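Local coordinates for endo-beta-1,4-glucanase (Bacillus licheniformis, PDB 2JEM), which hydrolyses beta-1,4-glucan linkages in the plant cell-wall polysaccharide xyloglucan, as a family 12 glycoside hydrolase, at residues 120-125 with 251-256. The protein carries 1 engineered substitution. Sequence-based numbering, arbitrary orientation. Where two conformers were deposited one is given.
Sequences TKVSYS and INISNW
Val122 and Trp256 meet on the buried face of two antiparallel strands, where the valine methyl CG2 lies at the edge of the indole, near its plane, 4.1 Å from CE3. At chi1 74° CG2 stands anti to the valine's backbone N, which also brings it to Ile253 CG2. Further along the same face, Tyr124 sets its CB against Ile253 CG1 at 3.9 Å, while the Ile251 methyl CD1 comes obliquely to the ring, 3.8 Å from Tyr124 CD2. With CG1 anti to its backbone N (chi1 -170°), the extended Ile251 chain carries this methyl back to the tyrosine.

The backbones pair regularly at Ser125 and Asn252, whose amides and carbonyls bond reciprocally; Ser125 N to Asn252 O is 2.9 Å. At Ser123 a classic beta bulge shifts the register by one residue: its carbonyl O faces two successive amides, taking a 2.9 Å bond from Ser254 N and a weak one from Asn255 N. Ser123 N in turn gives a hydrogen bond to Asn255 O.

On the other face the side chains are polar. Ser254 OG approaches Ser123 CB to 3.5 Å, and the Asn255 amide crosses the Lys121 chain, where Asn255 ND2 lies 3.6 Å from Lys121 CB. One water accepts a hydrogen bond from Asn255 ND2 and is also hydrogen-bonded to Ser123 OG, joining the strands beyond their backbone ladder. Asn252 ND2 instead hydrogen-bonds Asp72, on the adjoining strand 72-79, and Tyr66, one strand further across the sheet.

Strands 118-128 and 247-260 are neighbours inside one sheet of the family 12 beta-sandwich. Val122, Tyr124 and Trp256 pack onto both Phe240 and strand 131-141 of the facing sheet, so the contact implies a two-sided chemistry: apolar and aromatic groups between the sheets, serine, amide and lysine groups and a bridging water on the outer side.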
# COMPACT_ATOMS: atom_id res chain seq x y z
N THR A 120 -0.55 -7.60 10.37
CA THR A 120 0.44 -7.62 9.31
C THR A 120 1.84 -7.75 9.89
O THR A 120 2.10 -7.30 11.02
CB THR A 120 0.39 -6.31 8.49
OG1 THR A 120 0.76 -5.20 9.33
CG2 THR A 120 -1.01 -6.10 7.92
N LYS A 121 2.73 -8.32 9.11
CA LYS A 121 4.15 -8.35 9.44
C LYS A 121 4.92 -7.99 8.19
O LYS A 121 4.62 -8.54 7.12
CB LYS A 121 4.58 -9.74 9.92
CG LYS A 121 3.62 -10.44 10.89
CD LYS A 121 4.11 -11.83 11.28
CE LYS A 121 4.06 -12.83 10.11
NZ LYS A 121 3.94 -14.24 10.58
N VAL A 122 5.88 -7.09 8.31
CA VAL A 122 6.79 -6.85 7.20
C VAL A 122 8.20 -6.56 7.74
O VAL A 122 8.34 -5.88 8.75
CB VAL A 122 6.29 -5.73 6.23
CG1 VAL A 122 6.45 -4.34 6.83
CG2 VAL A 122 7.01 -5.84 4.87
N SER A 123 9.21 -7.12 7.08
CA SER A 123 10.60 -6.70 7.28
C SER A 123 11.17 -6.51 5.89
O SER A 123 10.96 -7.34 4.99
CB SER A 123 11.38 -7.76 8.02
OG SER A 123 10.81 -8.02 9.28
N TYR A 124 11.87 -5.41 5.68
CA TYR A 124 12.37 -5.11 4.34
C TYR A 124 13.64 -4.26 4.45
O TYR A 124 13.98 -3.76 5.52
CB TYR A 124 11.28 -4.36 3.54
CG TYR A 124 11.14 -2.94 4.00
CD1 TYR A 124 10.33 -2.62 5.11
CD2 TYR A 124 11.84 -1.91 3.37
CE1 TYR A 124 10.22 -1.33 5.57
CE2 TYR A 124 11.74 -0.58 3.82
CZ TYR A 124 10.92 -0.31 4.92
OH TYR A 124 10.83 0.99 5.36
N SER A 125 14.33 -4.12 3.32
CA SER A 125 15.49 -3.25 3.25
C SER A 125 15.53 -2.69 1.85
O SER A 125 15.48 -3.46 0.89
CB SER A 125 16.77 -4.03 3.52
OG SER A 125 17.88 -3.13 3.48
N ILE A 251 14.43 -3.24 -3.47
CA ILE A 251 13.95 -3.61 -2.15
C ILE A 251 14.03 -5.13 -2.06
O ILE A 251 13.80 -5.86 -3.04
CB ILE A 251 12.48 -3.13 -1.93
CG1 ILE A 251 12.04 -3.30 -0.47
CG2 ILE A 251 11.50 -3.82 -2.94
CD1 ILE A 251 10.68 -2.62 -0.14
N ASN A 252 14.38 -5.59 -0.87
CA ASN A 252 14.20 -6.99 -0.54
C ASN A 252 13.30 -7.05 0.68
O ASN A 252 13.46 -6.30 1.63
CB ASN A 252 15.53 -7.68 -0.24
CG ASN A 252 15.35 -9.16 0.13
OD1 ASN A 252 15.45 -9.54 1.32
ND2 ASN A 252 15.01 -9.97 -0.85
N ILE A 253 12.35 -7.98 0.63
CA ILE A 253 11.40 -8.21 1.69
C ILE A 253 11.67 -9.60 2.25
O ILE A 253 11.66 -10.61 1.52
CB ILE A 253 9.95 -8.07 1.17
CG1 ILE A 253 9.67 -6.61 0.81
CG2 ILE A 253 8.93 -8.51 2.22
CD1 ILE A 253 8.46 -6.45 -0.12
N SER A 254 11.96 -9.63 3.55
CA SER A 254 12.35 -10.89 4.21
C SER A 254 11.27 -11.48 5.12
O SER A 254 11.42 -12.60 5.62
CB SER A 254 13.63 -10.68 5.02
OG SER A 254 13.44 -9.71 6.05
N ASN A 255 10.22 -10.71 5.38
CA ASN A 255 9.07 -11.22 6.13
C ASN A 255 7.81 -10.52 5.60
O ASN A 255 7.82 -9.30 5.40
CB ASN A 255 9.26 -10.98 7.64
CG ASN A 255 8.32 -11.83 8.51
OD1 ASN A 255 8.08 -13.00 8.22
ND2 ASN A 255 7.79 -11.23 9.57
N TRP A 256 6.75 -11.29 5.38
CA TRP A 256 5.47 -10.73 4.93
C TRP A 256 4.29 -11.64 5.27
O TRP A 256 4.32 -12.84 5.00
CB TRP A 256 5.45 -10.57 3.41
CG TRP A 256 4.09 -10.30 2.90
CD1 TRP A 256 3.25 -11.16 2.22
CD2 TRP A 256 3.37 -9.06 3.03
NE1 TRP A 256 2.06 -10.53 1.94
CE2 TRP A 256 2.10 -9.25 2.42
CE3 TRP A 256 3.66 -7.82 3.62
CZ2 TRP A 256 1.14 -8.22 2.35
CZ3 TRP A 256 2.70 -6.80 3.57
CH2 TRP A 256 1.46 -7.02 2.94
O HOH W 1 8.38 -8.51 10.46